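Local structure of cutm, flavoprotein of carbon monoxide dehydrogenase (Hydrogenophaga pseudoflava, 1FFV) at residues S36-M41 with E49-I54; H9-V14 with V18-Q23. The protein binds FAD as the flavoprotein subunit of carbon monoxide dehydrogenase and probably passes electrons from CO oxidation on to an external acceptor. One frame throughout, in Å; residues are numbered along the deposited sequence.

Contact 1: residues S36-M41 with E49-I54; sequences SLLPMM and EHLIDI. With FAD (flavin-adenine dinucleotide), chain J.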
ATOM      1  N   SER C  36      36.567   1.160 -17.774  1.00 26.74           N
ATOM      2  CA  SER C  36      36.681   1.868 -19.045  1.00 26.63           C
ATOM      3  C   SER C  36      35.823   1.077 -20.026  1.00 26.50           C
ATOM      4  O   SER C  36      35.008   1.649 -20.749  1.00 26.73           O
ATOM      5  CB  SER C  36      38.123   1.935 -19.537  1.00 26.69           C
ATOM      6  OG  SER C  36      38.761   3.110 -19.070  1.00 26.79           O
ATOM      7  N   LEU C  37      35.945  -0.252 -19.960  1.00 26.58           N
ATOM      8  CA  LEU C  37      35.206  -1.159 -20.837  1.00 26.48           C
ATOM      9  C   LEU C  37      33.713  -1.224 -20.552  1.00 26.32           C
ATOM     10  O   LEU C  37      32.902  -1.124 -21.479  1.00 26.47           O
ATOM     11  CB  LEU C  37      35.797  -2.567 -20.793  1.00 26.63           C
ATOM     12  CG  LEU C  37      35.036  -3.590 -21.658  1.00 27.28           C
ATOM     13  CD1 LEU C  37      35.074  -3.188 -23.136  1.00 26.49           C
ATOM     14  CD2 LEU C  37      35.637  -4.984 -21.466  1.00 27.37           C
ATOM     15  N   LEU C  38      33.337  -1.415 -19.289  1.00 26.01           N
ATOM     16  CA  LEU C  38      31.911  -1.467 -18.963  1.00 25.84           C
ATOM     17  C   LEU C  38      31.227  -0.145 -19.321  1.00 26.03           C
ATOM     18  O   LEU C  38      30.138  -0.152 -19.905  1.00 25.81           O
ATOM     19  CB  LEU C  38      31.678  -1.884 -17.513  1.00 25.16           C
ATOM     20  CG  LEU C  38      32.134  -3.322 -17.240  1.00 25.23           C
ATOM     21  CD1 LEU C  38      31.868  -3.684 -15.788  1.00 24.85           C
ATOM     22  CD2 LEU C  38      31.412  -4.300 -18.180  1.00 24.85           C
ATOM     23  N   PRO C  39      31.858   1.005 -18.990  1.00 26.05           N
ATOM     24  CA  PRO C  39      31.261   2.301 -19.325  1.00 26.89           C
ATOM     25  C   PRO C  39      30.991   2.434 -20.833  1.00 27.95           C
ATOM     26  O   PRO C  39      29.917   2.895 -21.225  1.00 28.04           O
ATOM     27  CB  PRO C  39      32.326   3.289 -18.857  1.00 26.48           C
ATOM     28  CG  PRO C  39      32.834   2.636 -17.618  1.00 25.88           C
ATOM     29  CD  PRO C  39      32.991   1.192 -18.060  1.00 26.09           C
ATOM     30  N   MET C  40      31.951   2.021 -21.670  1.00 28.68           N
ATOM     31  CA  MET C  40      31.769   2.094 -23.120  1.00 29.55           C
ATOM     32  C   MET C  40      30.655   1.152 -23.558  1.00 29.61           C
ATOM     33  O   MET C  40      29.902   1.462 -24.470  1.00 29.14           O
ATOM     34  CB  MET C  40      33.046   1.723 -23.876  1.00 30.85           C
ATOM     35  CG  MET C  40      34.205   2.675 -23.685  1.00 32.27           C
ATOM     36  SD  MET C  40      35.617   2.189 -24.706  1.00 34.05           S
ATOM     37  CE  MET C  40      36.122   3.807 -25.343  1.00 33.99           C
ATOM     38  N   MET C  41      30.560  -0.002 -22.905  1.00 30.08           N
ATOM     39  CA  MET C  41      29.529  -0.975 -23.235  1.00 30.72           C
ATOM     40  C   MET C  41      28.147  -0.479 -22.812  1.00 31.29           C
ATOM     41  O   MET C  41      27.174  -0.623 -23.560  1.00 31.39           O
ATOM     42  CB  MET C  41      29.849  -2.329 -22.604  1.00 30.71           C
ATOM     43  CG  MET C  41      31.055  -3.020 -23.231  1.00 30.88           C
ATOM     44  SD  MET C  41      31.356  -4.643 -22.517  1.00 31.05           S
ATOM     45  CE  MET C  41      29.985  -5.571 -23.224  1.00 31.11           C
ATOM     46  N   GLU C  49      30.913  -9.472 -28.279  1.00 37.62           N
ATOM     47  CA  GLU C  49      30.021 -10.591 -28.013  1.00 37.30           C
ATOM     48  C   GLU C  49      30.538 -11.511 -26.907  1.00 35.89           C
ATOM     49  O   GLU C  49      29.778 -12.283 -26.324  1.00 35.85           O
ATOM     50  CB  GLU C  49      29.723 -11.345 -29.314  1.00 38.92           C
ATOM     51  CG  GLU C  49      28.902 -10.482 -30.283  1.00 41.62           C
ATOM     52  CD  GLU C  49      28.726 -11.075 -31.678  1.00 43.77           C
ATOM     53  OE1 GLU C  49      28.028 -10.429 -32.502  1.00 45.10           O
ATOM     54  OE2 GLU C  49      29.281 -12.166 -31.965  1.00 44.82           O
ATOM     55  N   HIS C  50      31.814 -11.364 -26.566  1.00 34.63           N
ATOM     56  CA  HIS C  50      32.438 -12.174 -25.526  1.00 33.42           C
ATOM     57  C   HIS C  50      33.349 -11.346 -24.626  1.00 32.53           C
ATOM     58  O   HIS C  50      34.150 -10.542 -25.108  1.00 32.51           O
ATOM     59  CB  HIS C  50      33.280 -13.296 -26.150  1.00 33.50           C
ATOM     60  CG  HIS C  50      32.479 -14.336 -26.867  1.00 33.28           C
ATOM     61  ND1 HIS C  50      32.067 -15.503 -26.260  1.00 33.14           N
ATOM     62  CD2 HIS C  50      32.023 -14.389 -28.141  1.00 33.46           C
ATOM     63  CE1 HIS C  50      31.390 -16.232 -27.132  1.00 33.54           C
ATOM     64  NE2 HIS C  50      31.349 -15.580 -28.280  1.00 33.70           N
ATOM     65  N   LEU C  51      33.213 -11.536 -23.318  1.00 31.21           N
ATOM     66  CA  LEU C  51      34.065 -10.843 -22.363  1.00 29.99           C
ATOM     67  C   LEU C  51      34.874 -11.886 -21.614  1.00 29.47           C
ATOM     68  O   LEU C  51      34.320 -12.823 -21.032  1.00 29.11           O
ATOM     69  CB  LEU C  51      33.255 -10.001 -21.373  1.00 29.92           C
ATOM     70  CG  LEU C  51      32.684  -8.681 -21.891  1.00 29.28           C
ATOM     71  CD1 LEU C  51      32.118  -7.879 -20.726  1.00 29.26           C
ATOM     72  CD2 LEU C  51      33.778  -7.894 -22.599  1.00 29.28           C
ATOM     73  N   ILE C  52      36.192 -11.759 -21.693  1.00 28.83           N
ATOM     74  CA  ILE C  52      37.077 -12.687 -21.012  1.00 28.07           C
ATOM     75  C   ILE C  52      37.597 -12.008 -19.761  1.00 27.85           C
ATOM     76  O   ILE C  52      38.476 -11.147 -19.822  1.00 27.76           O
ATOM     77  CB  ILE C  52      38.257 -13.107 -21.904  1.00 27.81           C
ATOM     78  CG1 ILE C  52      37.731 -13.762 -23.176  1.00 27.08           C
ATOM     79  CG2 ILE C  52      39.182 -14.063 -21.147  1.00 26.72           C
ATOM     80  CD1 ILE C  52      38.766 -13.852 -24.254  1.00 27.83           C
ATOM     81  N   ASP C  53      37.021 -12.393 -18.633  1.00 27.82           N
ATOM     82  CA  ASP C  53      37.392 -11.842 -17.339  1.00 28.20           C
ATOM     83  C   ASP C  53      38.734 -12.410 -16.877  1.00 28.26           C
ATOM     84  O   ASP C  53      38.892 -13.625 -16.710  1.00 28.42           O
ATOM     85  CB  ASP C  53      36.292 -12.165 -16.318  1.00 28.07           C
ATOM     86  CG  ASP C  53      36.436 -11.394 -15.016  1.00 28.69           C
ATOM     87  OD1 ASP C  53      37.517 -10.835 -14.728  1.00 28.62           O
ATOM     88  OD2 ASP C  53      35.443 -11.352 -14.267  1.00 29.62           O
ATOM     89  N   ILE C  54      39.701 -11.523 -16.675  1.00 28.20           N
ATOM     90  CA  ILE C  54      41.018 -11.940 -16.216  1.00 27.82           C
ATOM     91  C   ILE C  54      41.272 -11.611 -14.734  1.00 28.11           C
ATOM     92  O   ILE C  54      42.419 -11.598 -14.297  1.00 27.94           O
ATOM     93  CB  ILE C  54      42.141 -11.356 -17.111  1.00 27.29           C
ATOM     94  CG1 ILE C  54      42.025  -9.829 -17.191  1.00 26.88           C
ATOM     95  CG2 ILE C  54      42.069 -11.974 -18.505  1.00 26.94           C
ATOM     96  CD1 ILE C  54      43.124  -9.161 -17.993  1.00 26.14           C
TER
HETATM   97  PA  FAD J1922      39.117  -2.231 -18.476  1.00 29.21           P
HETATM   98  O1A FAD J1922      38.879  -3.675 -18.646  1.00 29.41           O
HETATM   99  O2A FAD J1922      38.066  -1.403 -18.260  1.00 30.00           O
HETATM  100  O5B FAD J1922      39.762  -1.856 -19.770  1.00 29.44           O
HETATM  101  C5B FAD J1922      40.925  -2.526 -20.212  1.00 30.73           C
HETATM  102  C4B FAD J1922      41.076  -2.260 -21.704  1.00 30.24           C
HETATM  103  O4B FAD J1922      42.413  -2.767 -22.000  1.00 29.94           O
HETATM  104  C3B FAD J1922      40.239  -3.106 -22.626  1.00 30.34           C
HETATM  105  O3B FAD J1922      40.290  -2.778 -23.968  1.00 29.91           O
HETATM  106  C2B FAD J1922      40.760  -4.471 -22.232  1.00 29.66           C
HETATM  107  O2B FAD J1922      40.334  -5.438 -23.131  1.00 30.02           O
HETATM  108  C1B FAD J1922      42.237  -4.236 -22.255  1.00 29.68           C
HETATM  109  N9A FAD J1922      43.010  -4.833 -21.180  1.00 29.29           N
HETATM  110  C8A FAD J1922      42.802  -4.711 -19.830  1.00 28.92           C
HETATM  111  N7A FAD J1922      43.695  -5.382 -19.107  1.00 29.07           N
HETATM  112  C5A FAD J1922      44.517  -5.971 -20.034  1.00 28.88           C
HETATM  113  C6A FAD J1922      45.690  -6.821 -19.884  1.00 28.68           C
HETATM  114  N6A FAD J1922      46.183  -7.204 -18.738  1.00 28.45           N
HETATM  115  N1A FAD J1922      46.251  -7.215 -21.063  1.00 29.19           N
HETATM  116  C2A FAD J1922      45.775  -6.840 -22.271  1.00 28.87           C
HETATM  117  N3A FAD J1922      44.718  -6.065 -22.503  1.00 29.60           N
HETATM  118  C4A FAD J1922      44.120  -5.645 -21.350  1.00 29.04           C
HETATM  119  N1  FAD J1922      42.058   6.898 -15.599  1.00 29.93           N
HETATM  120  C2  FAD J1922      43.082   7.731 -15.487  1.00 29.80           C
HETATM  121  O2  FAD J1922      44.165   7.431 -15.866  1.00 30.34           O
HETATM  122  N3  FAD J1922      42.958   9.021 -14.917  1.00 29.58           N
HETATM  123  C4  FAD J1922      41.759   9.481 -14.446  1.00 29.96           C
HETATM  124  O4  FAD J1922      41.693  10.592 -13.960  1.00 30.70           O
HETATM  125  C4X FAD J1922      40.622   8.583 -14.565  1.00 30.09           C
HETATM  126  N5  FAD J1922      39.425   8.978 -14.124  1.00 29.50           N
HETATM  127  C5X FAD J1922      38.393   8.103 -14.255  1.00 29.49           C
HETATM  128  C6  FAD J1922      37.148   8.531 -13.791  1.00 28.92           C
HETATM  129  C7  FAD J1922      36.050   7.736 -13.874  1.00 29.44           C
HETATM  130  C7M FAD J1922      34.717   8.229 -13.367  1.00 29.82           C
HETATM  131  C8  FAD J1922      36.153   6.418 -14.444  1.00 29.34           C
HETATM  132  C8M FAD J1922      34.947   5.515 -14.551  1.00 28.68           C
HETATM  133  C9  FAD J1922      37.397   5.968 -14.912  1.00 29.43           C
HETATM  134  C9A FAD J1922      38.505   6.800 -14.818  1.00 29.73           C
HETATM  135  N10 FAD J1922      39.796   6.408 -15.276  1.00 29.77           N
HETATM  136  C10 FAD J1922      40.831   7.262 -15.160  1.00 29.94           C
HETATM  137  C1' FAD J1922      39.977   5.035 -15.852  1.00 30.05           C
HETATM  138  C2' FAD J1922      40.548   3.780 -15.041  1.00 30.24           C
HETATM  139  O2' FAD J1922      41.566   4.654 -14.632  1.00 30.18           O
HETATM  140  C3' FAD J1922      40.385   3.076 -16.375  1.00 31.08           C
HETATM  141  O3' FAD J1922      39.723   2.414 -15.272  1.00 31.07           O
HETATM  142  C4' FAD J1922      40.934   1.682 -16.589  1.00 30.88           C
HETATM  143  O4' FAD J1922      41.347   2.634 -17.623  1.00 30.48           O
HETATM  144  C5' FAD J1922      40.761   0.808 -17.837  1.00 30.09           C
HETATM  145  O5' FAD J1922      41.461  -0.079 -16.689  1.00 29.13           O
HETATM  146  P   FAD J1922      40.646  -1.286 -16.220  1.00 28.06           P
HETATM  147  O1P FAD J1922      41.600  -2.023 -15.252  1.00 28.43           O
HETATM  148  O2P FAD J1922      39.434  -0.954 -15.638  1.00 29.20           O
HETATM  149  O3P FAD J1922      40.302  -2.078 -17.413  1.00 29.34           O
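FAD O2A, an oxygen of the adenosine-side phosphate, is gripped by two successive backbone N-H groups at the start of helix 37-42. Ser-36 N and Leu-37 N both lie 3.0 Å from O2A, the first in a bent bond, the second in a nearly straight one (168°). The phosphate thus sits at the N-terminal end of the helix, where the helix dipole would probably add to its binding. Behind this polar end the helix turns Leu-37, Leu-38 and Met-41 to Leu-51 of the neighbouring strand, a purely apolar meeting. Leu-37, its CG anti to the backbone N (chi1 178°), runs alongside Leu-51 with the two ends pointing opposite ways, Leu-37 CD2 lying 3.6 Å from Leu-51 CD2. Met-41 comes tip to tip: its SD lies 3.8 Å from Leu-51 CD1, and the bend at chi3 (72°) keeps its CE beside the same methyl. Leu-38 CD2 touches Leu-51 CD1 more loosely, at 4.4 Å. With an alanine here instead of Leu-51, the ends of Leu-37 and Met-41 would probably lose the methyls they pack on and a gap would open between helix and strand. Helix 37-42 is the crossover of the beta-alpha-beta unit that runs from strand 28-31 to strand 50-53, the central strand of a three-stranded parallel sheet; Phe-6 also packs on both Met-41 and Leu-51.

Contact 2: residues H9-V14 with V18-Q23; sequences HAPKSV and VALLGQ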
ATOM      1  N   HIS C   9      33.343 -15.369 -19.784  1.00 31.94           N
ATOM      2  CA  HIS C   9      34.371 -16.387 -19.572  1.00 32.10           C
ATOM      3  C   HIS C   9      35.289 -15.923 -18.440  1.00 32.27           C
ATOM      4  O   HIS C   9      35.649 -14.746 -18.379  1.00 32.29           O
ATOM      5  CB  HIS C   9      35.215 -16.581 -20.839  1.00 32.02           C
ATOM      6  CG  HIS C   9      34.413 -16.801 -22.087  1.00 32.69           C
ATOM      7  ND1 HIS C   9      34.060 -18.057 -22.538  1.00 32.41           N
ATOM      8  CD2 HIS C   9      33.919 -15.924 -22.995  1.00 32.70           C
ATOM      9  CE1 HIS C   9      33.388 -17.943 -23.670  1.00 32.88           C
ATOM     10  NE2 HIS C   9      33.289 -16.659 -23.970  1.00 32.96           N
ATOM     11  N   ALA C  10      35.675 -16.842 -17.558  1.00 32.35           N
ATOM     12  CA  ALA C  10      36.563 -16.505 -16.446  1.00 32.56           C
ATOM     13  C   ALA C  10      37.698 -17.520 -16.282  1.00 32.85           C
ATOM     14  O   ALA C  10      37.711 -18.316 -15.346  1.00 33.04           O
ATOM     15  CB  ALA C  10      35.769 -16.368 -15.146  1.00 31.92           C
ATOM     16  N   PRO C  11      38.666 -17.509 -17.210  1.00 33.26           N
ATOM     17  CA  PRO C  11      39.808 -18.429 -17.162  1.00 33.74           C
ATOM     18  C   PRO C  11      40.669 -18.214 -15.908  1.00 34.06           C
ATOM     19  O   PRO C  11      40.683 -17.127 -15.338  1.00 34.06           O
ATOM     20  CB  PRO C  11      40.560 -18.093 -18.450  1.00 33.36           C
ATOM     21  CG  PRO C  11      40.249 -16.643 -18.656  1.00 33.76           C
ATOM     22  CD  PRO C  11      38.773 -16.608 -18.368  1.00 33.48           C
ATOM     23  N   LYS C  12      41.361 -19.259 -15.467  1.00 34.66           N
ATOM     24  CA  LYS C  12      42.187 -19.161 -14.267  1.00 35.40           C
ATOM     25  C   LYS C  12      43.686 -19.072 -14.539  1.00 35.32           C
ATOM     26  O   LYS C  12      44.507 -19.085 -13.616  1.00 35.37           O
ATOM     27  CB  LYS C  12      41.874 -20.318 -13.317  1.00 36.01           C
ATOM     28  CG  LYS C  12      40.431 -20.303 -12.825  1.00 37.32           C
ATOM     29  CD  LYS C  12      40.194 -21.346 -11.746  1.00 38.73           C
ATOM     30  CE  LYS C  12      38.751 -21.326 -11.270  1.00 39.59           C
ATOM     31  NZ  LYS C  12      38.362 -19.996 -10.702  1.00 40.34           N
ATOM     32  N   SER C  13      44.033 -18.934 -15.810  1.00 35.31           N
ATOM     33  CA  SER C  13      45.424 -18.824 -16.196  1.00 35.33           C
ATOM     34  C   SER C  13      45.552 -17.955 -17.439  1.00 35.24           C
ATOM     35  O   SER C  13      44.611 -17.838 -18.229  1.00 35.42           O
ATOM     36  CB  SER C  13      46.017 -20.220 -16.460  1.00 35.43           C
ATOM     37  OG  SER C  13      45.514 -20.781 -17.662  1.00 35.00           O
ATOM     38  N   VAL C  14      46.721 -17.346 -17.604  1.00 35.16           N
ATOM     39  CA  VAL C  14      47.001 -16.508 -18.763  1.00 35.10           C
ATOM     40  C   VAL C  14      46.871 -17.338 -20.042  1.00 35.02           C
ATOM     41  O   VAL C  14      46.336 -16.870 -21.044  1.00 34.88           O
ATOM     42  CB  VAL C  14      48.435 -15.940 -18.705  1.00 35.07           C
ATOM     43  CG1 VAL C  14      48.679 -15.014 -19.885  1.00 34.82           C
ATOM     44  CG2 VAL C  14      48.667 -15.218 -17.392  1.00 34.61           C
ATOM     45  N   VAL C  18      44.569 -16.557 -23.262  1.00 32.98           N
ATOM     46  CA  VAL C  18      45.133 -16.435 -24.603  1.00 32.99           C
ATOM     47  C   VAL C  18      44.430 -17.384 -25.579  1.00 33.07           C
ATOM     48  O   VAL C  18      44.140 -17.009 -26.715  1.00 33.01           O
ATOM     49  CB  VAL C  18      46.655 -16.721 -24.589  1.00 33.15           C
ATOM     50  CG1 VAL C  18      47.203 -16.824 -26.012  1.00 33.01           C
ATOM     51  CG2 VAL C  18      47.382 -15.623 -23.821  1.00 33.17           C
ATOM     52  N   ALA C  19      44.149 -18.601 -25.127  1.00 33.18           N
ATOM     53  CA  ALA C  19      43.467 -19.588 -25.958  1.00 33.85           C
ATOM     54  C   ALA C  19      42.092 -19.060 -26.370  1.00 33.97           C
ATOM     55  O   ALA C  19      41.734 -19.105 -27.548  1.00 34.51           O
ATOM     56  CB  ALA C  19      43.323 -20.913 -25.201  1.00 33.67           C
ATOM     57  N   LEU C  20      41.334 -18.553 -25.393  1.00 34.22           N
ATOM     58  CA  LEU C  20      39.999 -18.000 -25.638  1.00 34.37           C
ATOM     59  C   LEU C  20      40.045 -16.837 -26.626  1.00 34.80           C
ATOM     60  O   LEU C  20      39.173 -16.721 -27.492  1.00 34.77           O
ATOM     61  CB  LEU C  20      39.355 -17.545 -24.328  1.00 34.25           C
ATOM     62  CG  LEU C  20      38.879 -18.634 -23.368  1.00 34.19           C
ATOM     63  CD1 LEU C  20      38.530 -18.010 -22.040  1.00 33.92           C
ATOM     64  CD2 LEU C  20      37.668 -19.365 -23.949  1.00 34.52           C
ATOM     65  N   LEU C  21      41.061 -15.982 -26.499  1.00 35.02           N
ATOM     66  CA  LEU C  21      41.223 -14.852 -27.408  1.00 35.58           C
ATOM     67  C   LEU C  21      41.399 -15.358 -28.837  1.00 36.62           C
ATOM     68  O   LEU C  21      40.806 -14.820 -29.778  1.00 36.31           O
ATOM     69  CB  LEU C  21      42.438 -14.011 -27.016  1.00 34.90           C
ATOM     70  CG  LEU C  21      42.278 -13.016 -25.873  1.00 34.59           C
ATOM     71  CD1 LEU C  21      43.628 -12.442 -25.510  1.00 34.25           C
ATOM     72  CD2 LEU C  21      41.308 -11.913 -26.281  1.00 34.25           C
ATOM     73  N   GLY C  22      42.211 -16.408 -28.981  1.00 37.68           N
ATOM     74  CA  GLY C  22      42.467 -16.993 -30.285  1.00 38.93           C
ATOM     75  C   GLY C  22      41.249 -17.695 -30.850  1.00 40.03           C
ATOM     76  O   GLY C  22      40.950 -17.585 -32.047  1.00 40.08           O
ATOM     77  N   GLN C  23      40.529 -18.393 -29.977  1.00 40.83           N
ATOM     78  CA  GLN C  23      39.331 -19.129 -30.361  1.00 42.26           C
ATOM     79  C   GLN C  23      38.145 -18.231 -30.721  1.00 42.37           C
ATOM     80  O   GLN C  23      37.464 -18.462 -31.726  1.00 42.45           O
ATOM     81  CB  GLN C  23      38.930 -20.070 -29.227  1.00 43.66           C
ATOM     82  CG  GLN C  23      37.625 -20.818 -29.451  1.00 45.64           C
ATOM     83  CD  GLN C  23      37.140 -21.513 -28.191  1.00 46.80           C
ATOM     84  OE1 GLN C  23      35.926 -21.580 -27.949  1.00 47.35           O
ATOM     85  NE2 GLN C  23      38.075 -22.018 -27.377  1.00 47.27           N
TER
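Leu-20 carries its CG anti to the carbonyl carbon (chi1 -72°) and extends at chi2, which sends its two methyls from the helix to the incoming chain at His-9 and Pro-11. The CB of His-9 points toward the helix from the backbone and takes Leu-20 CD1 at 3.8 Å, while chi1 at -51° sets the imidazole beside the residue's own backbone N. The same methyl lies across the proline ring, touching CB, CG and CD of Pro-11, with CD nearest at 3.9 Å. The other branch, CD2, approaches the imidazole obliquely near ND1, 4.1 Å away, a van der Waals contact. The far nitrogen of that ring, NE2, is hydrogen-bonded to His-50 ND1, so the imidazole is held from the strand while Leu-20 CD2 lies near its ND1.

Farther along, the chain enters the helix itself. Val-18 N donates to Val-14 O at 2.9 Å, the i to i+4 bond of the first helical turn, with an N-H...O angle of 161°. Val-18 CG2 also sits only 3.2 Å from Val-14 O, a close approach beside that bond, while Val-14 CG1 and Val-18 CG2 meet at 4.2 Å, a light touch between successive turns. Ser-13 is the N-cap: its OG accepts from Glu-16 N and so closes the start of the helix.

The segment 9-14 is thus the link by which strand 7-9 turns back into helix 14-24, and Leu-20 closes the bend from the helix side. Ile-52 of strand 50-53 packs on Pro-11, whereas Val-14 and Val-18 face Val-166 of strand 166-173 in the antiparallel sheet.

How the contacts relate
Along the chain 9-14 and 18-23 come first, and 36-41 and 49-54 follow; the centres of the two contacts lie 14 Å apart within the FAD-binding region. They share the three-stranded parallel sheet, ordered 7-9, 50-53, 28-31: contact 2 lies where strand 7-9, outermost in this chain, leads into helix 14-24, and contact 1 joins helix 37-42 to the central strand. The two meet directly through backbone and side chains. Asp-53 N lies 2.7 Å from His-9 O, a probable hydrogen bond between the strands, and Ile-52 CD1 lies 3.7 Å from Leu-20 CB. Strand 50-53 thus connects the helix that holds the FAD phosphate with the N-terminal helix.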